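Local coordinates for FACT complex subunit SPT16 (Ashbya gossypii, PDB 6A8M), which is the N-terminal, peptidase-like part of a subunit of FACT, a histone chaperone complex that probably reorganises nucleosomes during transcription, replication and DNA repair, at residues 194-198 and 225-231; 364-369 and 393-399; 186-191 and 238-243. One frame throughout, in Å; residues are numbered along the deposited sequence.

Contact 1: 194-198 and 225-231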
loop_
_atom_site.group_PDB
_atom_site.type_symbol
_atom_site.label_atom_id
_atom_site.label_comp_id
_atom_site.label_asym_id
_atom_site.label_seq_id
_atom_site.Cartn_x
_atom_site.Cartn_y
_atom_site.Cartn_z
ATOM N N LYS A 194 -14.755 -7.837 6.043
ATOM C CA LYS A 194 -15.727 -7.585 7.107
ATOM C C LYS A 194 -16.347 -6.206 6.969
ATOM O O LYS A 194 -17.546 -6.032 7.207
ATOM C CB LYS A 194 -15.072 -7.691 8.479
ATOM C CG LYS A 194 -14.601 -9.075 8.833
ATOM C CD LYS A 194 -15.760 -10.031 8.824
ATOM C CE LYS A 194 -15.462 -11.200 9.698
ATOM N NZ LYS A 194 -16.681 -12.047 9.822
ATOM N N PHE A 195 -15.529 -5.212 6.646
ATOM C CA PHE A 195 -16.034 -3.853 6.498
ATOM C C PHE A 195 -16.842 -3.681 5.219
ATOM O O PHE A 195 -17.816 -2.914 5.213
ATOM C CB PHE A 195 -14.871 -2.862 6.602
ATOM C CG PHE A 195 -14.417 -2.680 8.020
ATOM C CD1 PHE A 195 -15.152 -1.876 8.878
ATOM C CD2 PHE A 195 -13.335 -3.374 8.519
ATOM C CE1 PHE A 195 -14.795 -1.744 10.219
ATOM C CE2 PHE A 195 -12.970 -3.246 9.849
ATOM C CZ PHE A 195 -13.696 -2.430 10.697
ATOM N N MET A 196 -16.489 -4.383 4.133
ATOM C CA MET A 196 -17.372 -4.349 2.965
ATOM C C MET A 196 -18.738 -4.946 3.301
ATOM O O MET A 196 -19.780 -4.428 2.862
ATOM C CB MET A 196 -16.729 -5.076 1.772
ATOM C CG MET A 196 -17.552 -4.981 0.472
ATOM S SD MET A 196 -17.936 -3.284 -0.049
ATOM C CE MET A 196 -16.347 -2.762 -0.680
ATOM N N ASN A 197 -18.760 -6.023 4.096
ATOM C CA ASN A 197 -20.036 -6.576 4.544
ATOM C C ASN A 197 -20.843 -5.544 5.324
ATOM O O ASN A 197 -22.054 -5.407 5.115
ATOM C CB ASN A 197 -19.831 -7.817 5.405
ATOM C CG ASN A 197 -21.159 -8.361 5.922
ATOM O OD1 ASN A 197 -21.978 -8.828 5.135
ATOM N ND2 ASN A 197 -21.405 -8.241 7.229
ATOM N N LEU A 198 -20.191 -4.839 6.259
ATOM C CA LEU A 198 -20.881 -3.817 7.043
ATOM C C LEU A 198 -21.389 -2.718 6.139
ATOM O O LEU A 198 -22.495 -2.201 6.330
ATOM C CB LEU A 198 -19.945 -3.200 8.076
ATOM C CG LEU A 198 -19.613 -3.929 9.360
ATOM C CD1 LEU A 198 -18.636 -3.061 10.123
ATOM C CD2 LEU A 198 -20.876 -4.191 10.184
ATOM N N GLU A 225 -16.787 2.799 12.234
ATOM C CA GLU A 225 -17.002 1.499 12.861
ATOM C C GLU A 225 -15.698 0.858 13.324
ATOM O O GLU A 225 -15.721 0.046 14.255
ATOM C CB GLU A 225 -17.727 0.568 11.883
ATOM C CG GLU A 225 -19.132 1.025 11.524
ATOM C CD GLU A 225 -20.137 0.664 12.589
ATOM O OE1 GLU A 225 -20.056 -0.467 13.105
ATOM O OE2 GLU A 225 -21.000 1.509 12.914
ATOM N N ILE A 226 -14.564 1.213 12.713
ATOM C CA ILE A 226 -13.289 0.590 13.077
ATOM C C ILE A 226 -12.861 0.989 14.474
ATOM O O ILE A 226 -12.003 0.331 15.067
ATOM C CB ILE A 226 -12.185 0.951 12.065
ATOM C CG1 ILE A 226 -11.027 -0.076 12.103
ATOM C CG2 ILE A 226 -11.679 2.362 12.302
ATOM C CD1 ILE A 226 -10.147 -0.014 10.869
ATOM N N ASP A 227 -13.426 2.044 15.037
ATOM C CA ASP A 227 -12.986 2.411 16.375
ATOM C C ASP A 227 -13.789 1.724 17.472
ATOM O O ASP A 227 -13.564 2.008 18.655
ATOM C CB ASP A 227 -13.011 3.929 16.543
ATOM C CG ASP A 227 -11.950 4.615 15.674
ATOM O OD1 ASP A 227 -10.818 4.088 15.534
ATOM O OD2 ASP A 227 -12.255 5.670 15.113
ATOM N N LYS A 228 -14.704 0.828 17.110
ATOM C CA LYS A 228 -15.442 0.011 18.074
ATOM C C LYS A 228 -14.548 -1.167 18.433
ATOM O O LYS A 228 -14.607 -2.227 17.811
ATOM C CB LYS A 228 -16.762 -0.454 17.479
ATOM C CG LYS A 228 -17.768 0.641 17.149
ATOM C CD LYS A 228 -18.966 0.032 16.437
ATOM C CE LYS A 228 -19.990 1.080 16.063
ATOM N NZ LYS A 228 -20.192 2.033 17.177
ATOM N N SER A 229 -13.672 -0.956 19.421
ATOM C CA SER A 229 -12.665 -1.956 19.774
ATOM C C SER A 229 -13.295 -3.285 20.178
ATOM O O SER A 229 -12.723 -4.350 19.919
ATOM C CB SER A 229 -11.792 -1.447 20.924
ATOM O OG SER A 229 -10.952 -0.392 20.497
ATOM N N ARG A 230 -14.456 -3.247 20.819
ATOM C CA ARG A 230 -15.074 -4.497 21.264
ATOM C C ARG A 230 -15.626 -5.296 20.090
ATOM O O ARG A 230 -15.631 -6.533 20.127
ATOM C CB ARG A 230 -16.161 -4.210 22.290
ATOM C CG ARG A 230 -15.581 -3.628 23.561
ATOM C CD ARG A 230 -16.628 -2.947 24.354
ATOM N NE ARG A 230 -16.023 -2.068 25.342
ATOM C CZ ARG A 230 -15.640 -2.458 26.553
ATOM N NH1 ARG A 230 -15.814 -3.720 26.934
ATOM N NH2 ARG A 230 -15.102 -1.576 27.392
ATOM N N PHE A 231 -16.069 -4.607 19.040
ATOM C CA PHE A 231 -16.391 -5.275 17.790
ATOM C C PHE A 231 -15.148 -5.897 17.178
ATOM O O PHE A 231 -15.186 -7.039 16.711
ATOM C CB PHE A 231 -17.019 -4.271 16.826
ATOM C CG PHE A 231 -16.895 -4.653 15.382
ATOM C CD1 PHE A 231 -17.616 -5.727 14.880
ATOM C CD2 PHE A 231 -16.098 -3.924 14.517
ATOM C CE1 PHE A 231 -17.507 -6.080 13.542
ATOM C CE2 PHE A 231 -15.994 -4.284 13.175
ATOM C CZ PHE A 231 -16.709 -5.358 12.705
#
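Phe195 carries its CG anti to its own carbonyl carbon (chi1 -76°), whereas Phe231 sets CG opposite the backbone N (chi1 157°), and these two choices bring the rings together from separate helices. They meet as an offset edge-to-face pair, with centroids 5.9 Å apart and planes at 86°. The edge of Phe231 is turned toward the face of Phe195, and the closest carbons are Phe195 CZ and Phe231 CE2 at 3.9 Å. Two more residues, Ile226 and Glu225, meet the outer end of the Phe195 ring. Ile226 crosses it at about a right angle, with CG1 3.8 Å from Phe195 CZ, while Glu225 lays only its aliphatic base against the ring edge, CB standing 4.1 Å from Phe195 CE1.

One helical turn on, Leu198 meets Phe231 and Glu225 with a single methyl. Its CD1 lies 4.0 Å from Phe231 CZ and 4.1 Å from Glu225 CB, the leucine and the phenylalanine approaching from opposite directions. No hydrogen bond crosses the interface, which rests on shape and apolar contact. The chain that presents Glu225, Ile226 and Phe231 is itself bent by a turn, Lys228 N donating to Glu225 O at 3.1 Å; an inverse gamma turn is centred on Lys228, which also N-caps the short helix 229-233.

Outside the two segments the packing round Phe195 continues: Trp256 makes a second edge-to-face pair with it, and Cys291 and Ile293 of strand 285-295 touch its side chain. The aromatic thus joins three layers, short connecting helix, long helix and sheet. Helix 179-208 lying against a curved sheet in this way is characteristic of the pita-bread fold of the M24 peptidase family, to which this domain belongs.

Contact 2: 364-369 and 393-399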
loop_
_atom_site.group_PDB
_atom_site.type_symbol
_atom_site.label_atom_id
_atom_site.label_comp_id
_atom_site.label_asym_id
_atom_site.label_seq_id
_atom_site.Cartn_x
_atom_site.Cartn_y
_atom_site.Cartn_z
ATOM N N ASN A 364 -5.791 1.664 -16.060
ATOM C CA ASN A 364 -4.937 0.688 -15.398
ATOM C C ASN A 364 -5.848 -0.320 -14.725
ATOM O O ASN A 364 -7.034 -0.052 -14.505
ATOM C CB ASN A 364 -4.011 1.358 -14.373
ATOM C CG ASN A 364 -4.779 1.917 -13.176
ATOM O OD1 ASN A 364 -5.019 1.219 -12.195
ATOM N ND2 ASN A 364 -5.184 3.177 -13.270
ATOM N N VAL A 365 -5.298 -1.487 -14.382
ATOM C CA VAL A 365 -6.101 -2.457 -13.636
ATOM C C VAL A 365 -5.517 -2.699 -12.248
ATOM O O VAL A 365 -5.694 -3.769 -11.664
ATOM C CB VAL A 365 -6.294 -3.776 -14.419
ATOM C CG1 VAL A 365 -7.165 -3.506 -15.665
ATOM C CG2 VAL A 365 -4.967 -4.452 -14.804
ATOM N N GLY A 366 -4.902 -1.677 -11.675
ATOM C CA GLY A 366 -4.508 -1.767 -10.288
ATOM C C GLY A 366 -3.021 -1.597 -10.107
ATOM O O GLY A 366 -2.343 -0.983 -10.946
ATOM N N SER A 367 -2.486 -2.122 -9.014
ATOM C CA SER A 367 -1.060 -1.962 -8.772
ATOM C C SER A 367 -0.570 -3.039 -7.822
ATOM O O SER A 367 -1.352 -3.728 -7.168
ATOM C CB SER A 367 -0.753 -0.591 -8.175
ATOM O OG SER A 367 -1.097 -0.564 -6.803
ATOM N N LEU A 368 0.757 -3.169 -7.759
ATOM C CA LEU A 368 1.373 -3.807 -6.605
ATOM C C LEU A 368 0.928 -3.095 -5.330
ATOM O O LEU A 368 0.764 -1.870 -5.312
ATOM C CB LEU A 368 2.897 -3.765 -6.759
ATOM C CG LEU A 368 3.803 -4.783 -6.079
ATOM C CD1 LEU A 368 3.537 -6.207 -6.536
ATOM C CD2 LEU A 368 5.260 -4.380 -6.400
ATOM N N MET A 369 0.749 -3.869 -4.256
ATOM C CA MET A 369 0.275 -3.351 -2.977
ATOM C C MET A 369 1.027 -4.065 -1.859
ATOM O O MET A 369 1.466 -5.204 -2.023
ATOM C CB MET A 369 -1.254 -3.558 -2.844
ATOM C CG MET A 369 -1.905 -3.032 -1.560
ATOM S SD MET A 369 -3.697 -3.113 -1.704
ATOM C CE MET A 369 -3.884 -4.867 -2.031
ATOM N N ASP A 393 4.480 -11.631 -5.026
ATOM C CA ASP A 393 3.887 -10.311 -5.180
ATOM C C ASP A 393 2.422 -10.338 -4.772
ATOM O O ASP A 393 1.720 -11.328 -4.976
ATOM C CB ASP A 393 3.980 -9.834 -6.629
ATOM C CG ASP A 393 5.386 -9.403 -7.020
ATOM O OD1 ASP A 393 6.270 -9.349 -6.141
ATOM O OD2 ASP A 393 5.594 -9.161 -8.232
ATOM N N CYS A 394 1.960 -9.222 -4.213
ATOM C CA CYS A 394 0.560 -9.042 -3.870
ATOM C C CYS A 394 0.023 -7.867 -4.667
ATOM O O CYS A 394 0.643 -6.798 -4.679
ATOM C CB CYS A 394 0.398 -8.774 -2.374
ATOM S SG CYS A 394 -1.323 -8.651 -1.833
ATOM N N PHE A 395 -1.132 -8.052 -5.308
ATOM C CA PHE A 395 -1.711 -6.997 -6.134
ATOM C C PHE A 395 -3.075 -6.560 -5.624
ATOM O O PHE A 395 -3.856 -7.344 -5.067
ATOM C CB PHE A 395 -1.854 -7.448 -7.608
ATOM C CG PHE A 395 -0.546 -7.686 -8.271
ATOM C CD1 PHE A 395 0.102 -6.650 -8.937
ATOM C CD2 PHE A 395 0.070 -8.923 -8.164
ATOM C CE1 PHE A 395 1.342 -6.862 -9.516
ATOM C CE2 PHE A 395 1.302 -9.145 -8.752
ATOM C CZ PHE A 395 1.936 -8.103 -9.417
ATOM N N ASN A 396 -3.340 -5.268 -5.827
ATOM C CA ASN A 396 -4.688 -4.712 -5.865
ATOM C C ASN A 396 -5.135 -4.777 -7.322
ATOM O O ASN A 396 -4.657 -4.005 -8.150
ATOM C CB ASN A 396 -4.647 -3.282 -5.337
ATOM C CG ASN A 396 -5.953 -2.546 -5.508
ATOM O OD1 ASN A 396 -7.000 -3.160 -5.674
ATOM N ND2 ASN A 396 -5.890 -1.217 -5.435
ATOM N N ILE A 397 -5.998 -5.736 -7.653
ATOM C CA ILE A 397 -6.535 -5.839 -9.009
ATOM C C ILE A 397 -7.853 -5.083 -8.987
ATOM O O ILE A 397 -8.838 -5.558 -8.408
ATOM C CB ILE A 397 -6.723 -7.304 -9.435
ATOM C CG1 ILE A 397 -5.403 -8.071 -9.336
ATOM C CG2 ILE A 397 -7.299 -7.400 -10.842
ATOM C CD1 ILE A 397 -4.320 -7.544 -10.295
ATOM N N SER A 398 -7.863 -3.889 -9.591
ATOM C CA SER A 398 -8.990 -2.968 -9.470
ATOM C C SER A 398 -9.341 -2.497 -10.868
ATOM O O SER A 398 -8.492 -1.930 -11.569
ATOM C CB SER A 398 -8.632 -1.772 -8.577
ATOM O OG SER A 398 -9.634 -0.760 -8.668
ATOM N N LEU A 399 -10.578 -2.716 -11.277
ATOM C CA LEU A 399 -10.957 -2.285 -12.608
ATOM C C LEU A 399 -12.301 -1.593 -12.582
ATOM O O LEU A 399 -13.147 -1.850 -11.732
ATOM C CB LEU A 399 -10.987 -3.420 -13.613
ATOM C CG LEU A 399 -11.402 -4.813 -13.179
ATOM C CD1 LEU A 399 -12.004 -5.551 -14.340
ATOM C CD2 LEU A 399 -10.182 -5.553 -12.714
HETATM O O HOH W 1 -8.210 0.932 -11.816
HETATM O O HOH W 2 -3.154 -0.023 -4.948
HETATM O O HOH W 3 3.565 -7.083 -3.172
#
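Ser367 and Asn396 form a hydrogen-bonded pair, each backbone N donating to the other's carbonyl, at the middle of an antiparallel beta pairing within the sheet of the M24-type domain. Asn396 N meets Ser367 O at 2.8 Å; Ser367 N returns the bond to Asn396 O at 3.0 Å. Met369 N reaches Cys394 O at one end of the pairing. At the other, Ser398 N donates to Val365 O at 3.0 Å. Next to it stands Gly366, where a side chain would collide with Asn396 O and, at these backbone angles, with the preceding carbonyl. An Asx turn adds to the local geometry, Gly366 N donating to Asn364 OD1 at 2.9 Å on an in-plane lone pair.

Beside the central pair, a water donates to Ser367 OG at 2.8 Å and accepts from Asn396 ND2, while Asn396 OD1 is taken by Asn301 ND2. This polar side lies opposite the one bearing Phe395 and Ile397. There Leu368 CD1 rests over a face of the Phe395 ring in a CH-pi contact, 4.0 Å from the centroid and 23° off the normal, while Phe378 meets the same ring edge-to-face. With an alanine at Phe395, the Leu368 methyl would probably lose the surface it rests on, Phe378 its aromatic partner, and a gap would be likely to open between them. Farther along, Leu399 packs on helix 312-332 and also receives Val365 CG1. Met369, extended until the bend at chi3 (57°), curls its terminal methyl back over the neighbouring strand, and its CE comes within 3.7 Å of Asn396 CB.

Contact 3: 186-191 and 238-243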
loop_
_atom_site.group_PDB
_atom_site.type_symbol
_atom_site.label_atom_id
_atom_site.label_comp_id
_atom_site.label_asym_id
_atom_site.label_seq_id
_atom_site.Cartn_x
_atom_site.Cartn_y
_atom_site.Cartn_z
ATOM N N GLN A 186 -3.215 -11.431 4.426
ATOM C CA GLN A 186 -4.471 -12.173 4.512
ATOM C C GLN A 186 -5.334 -11.664 5.663
ATOM O O GLN A 186 -6.562 -11.587 5.540
ATOM C CB GLN A 186 -4.206 -13.681 4.642
ATOM C CG GLN A 186 -5.494 -14.506 4.758
ATOM C CD GLN A 186 -6.352 -14.495 3.497
ATOM O OE1 GLN A 186 -6.248 -15.402 2.654
ATOM N NE2 GLN A 186 -7.253 -13.500 3.390
ATOM N N VAL A 187 -4.718 -11.324 6.799
ATOM C CA VAL A 187 -5.488 -10.763 7.905
ATOM C C VAL A 187 -6.137 -9.466 7.460
ATOM O O VAL A 187 -7.344 -9.263 7.629
ATOM C CB VAL A 187 -4.595 -10.532 9.138
ATOM C CG1 VAL A 187 -5.378 -9.812 10.235
ATOM C CG2 VAL A 187 -4.060 -11.863 9.694
ATOM N N SER A 188 -5.334 -8.581 6.869
ATOM C CA SER A 188 -5.840 -7.302 6.379
ATOM C C SER A 188 -7.002 -7.502 5.416
ATOM O O SER A 188 -8.033 -6.815 5.508
ATOM C CB SER A 188 -4.710 -6.552 5.684
ATOM O OG SER A 188 -5.198 -5.331 5.167
ATOM N N SER A 189 -6.834 -8.420 4.456
ATOM C CA SER A 189 -7.862 -8.658 3.450
ATOM C C SER A 189 -9.149 -9.169 4.081
ATOM O O SER A 189 -10.252 -8.768 3.675
ATOM C CB SER A 189 -7.367 -9.657 2.394
ATOM O OG SER A 189 -6.307 -9.096 1.613
ATOM N N ARG A 190 -9.040 -10.054 5.078
ATOM C CA ARG A 190 -10.257 -10.505 5.741
ATOM C C ARG A 190 -10.903 -9.350 6.492
ATOM O O ARG A 190 -12.128 -9.231 6.515
ATOM C CB ARG A 190 -9.972 -11.671 6.683
ATOM C CG ARG A 190 -11.260 -12.272 7.300
ATOM C CD ARG A 190 -12.048 -13.031 6.265
ATOM N NE ARG A 190 -11.318 -14.224 5.832
ATOM C CZ ARG A 190 -11.238 -15.359 6.530
ATOM N NH1 ARG A 190 -11.853 -15.484 7.702
ATOM N NH2 ARG A 190 -10.543 -16.385 6.053
ATOM N N GLY A 191 -10.091 -8.453 7.055
ATOM C CA GLY A 191 -10.646 -7.222 7.603
ATOM C C GLY A 191 -11.400 -6.412 6.562
ATOM O O GLY A 191 -12.514 -5.950 6.808
ATOM N N GLU A 238 -11.856 -15.262 13.515
ATOM C CA GLU A 238 -11.655 -15.330 12.079
ATOM C C GLU A 238 -10.225 -14.982 11.707
ATOM O O GLU A 238 -9.710 -15.496 10.706
ATOM C CB GLU A 238 -12.606 -14.389 11.344
ATOM C CG GLU A 238 -14.046 -14.803 11.342
ATOM C CD GLU A 238 -14.734 -14.435 10.054
ATOM O OE1 GLU A 238 -14.061 -14.401 8.994
ATOM O OE2 GLU A 238 -15.948 -14.171 10.094
ATOM N N LEU A 239 -9.585 -14.104 12.488
ATOM C CA LEU A 239 -8.338 -13.471 12.073
ATOM C C LEU A 239 -7.089 -14.067 12.714
ATOM O O LEU A 239 -6.036 -14.091 12.064
ATOM C CB LEU A 239 -8.382 -11.969 12.377
ATOM C CG LEU A 239 -9.529 -11.178 11.743
ATOM C CD1 LEU A 239 -9.315 -9.692 11.988
ATOM C CD2 LEU A 239 -9.636 -11.446 10.257
ATOM N N THR A 240 -7.163 -14.517 13.965
ATOM C CA THR A 240 -5.984 -15.096 14.603
ATOM C C THR A 240 -5.434 -16.303 13.845
ATOM O O THR A 240 -4.200 -16.412 13.737
ATOM C CB THR A 240 -6.281 -15.469 16.067
ATOM O OG1 THR A 240 -6.208 -14.311 16.913
ATOM C CG2 THR A 240 -5.258 -16.481 16.565
ATOM N N PRO A 241 -6.243 -17.208 13.283
ATOM C CA PRO A 241 -5.649 -18.317 12.513
ATOM C C PRO A 241 -4.966 -17.874 11.224
ATOM O O PRO A 241 -4.178 -18.646 10.664
ATOM C CB PRO A 241 -6.843 -19.241 12.236
ATOM C CG PRO A 241 -8.060 -18.407 12.454
ATOM C CD PRO A 241 -7.692 -17.418 13.503
ATOM N N LEU A 242 -5.238 -16.666 10.732
ATOM C CA LEU A 242 -4.546 -16.145 9.569
ATOM C C LEU A 242 -3.253 -15.418 9.923
ATOM O O LEU A 242 -2.465 -15.113 9.021
ATOM C CB LEU A 242 -5.474 -15.203 8.801
ATOM C CG LEU A 242 -6.850 -15.744 8.395
ATOM C CD1 LEU A 242 -7.771 -14.620 7.869
ATOM C CD2 LEU A 242 -6.752 -16.880 7.378
ATOM N N CYS A 243 -3.020 -15.125 11.200
ATOM C CA CYS A 243 -1.772 -14.509 11.613
ATOM C C CYS A 243 -0.642 -15.531 11.551
ATOM O O CYS A 243 -0.887 -16.735 11.505
ATOM C CB CYS A 243 -1.893 -13.957 13.033
ATOM S SG CYS A 243 -3.040 -12.573 13.181
HETATM O O HOH W 4 -9.881 -17.665 9.188
#
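Arg190 and Glu238 cross at about a right angle, and their flat groups stay well short of coplanar, the guanidinium and carboxylate planes lying 55° apart. A single salt bridge results: Arg190 NH1 donates to Glu238 OE1 at 2.8 Å, meeting the oxygen on its anti side. Bends at chi2 (71°) and chi3 (67°) fold the arginine back over Leu242, whose CD1 sits over the centre of one guanidinium face and 3.8 Å from Arg190 NH2. The aliphatic stem is met obliquely by Leu239, with CD2 3.5 Å from Arg190 CG.

Val187 packs beside them. Its CG2 touches both Leu242 CB and Cys243 SG at 3.7 Å, against the 3-10 segment 240-242 and Cys243. Gln186 slants past Leu242 with its CG, 3.8 Å from Leu242 CD2, and sends its amide NE2 to Leu431 O. A water donates to Glu238 O at 2.7 Å and accepts a weak bond from Arg190 NH1.

Lys194 lies near the other carboxylate oxygen of Glu238, though that bond is too short to be trusted; Arg190 by itself would probably favour the ionised acid, while the leucines provide an apolar bed that limits how the arginine can turn.

Contacts 1 and 3, with centres 14 Å apart, are successive stations on helix 179-208; their partner helices, 229-233 and 236-239, follow each other in the chain. They meet through Lys194 of contact 1 and Glu238 of contact 3, although the 2.3 Å between Lys194 NZ and Glu238 OE2 is too short to be taken at face value. Contact 2 belongs to the beta-sheet core and touches neither: its centre is 24 Å from contact 1 and 20 Å from contact 3, with nearest atoms about 11 Å and 6 Å away. Partly buried joints along helix 179-208 and a buried strand pairing build this peptidase-like domain, and none of the contacts includes a metal or ligand.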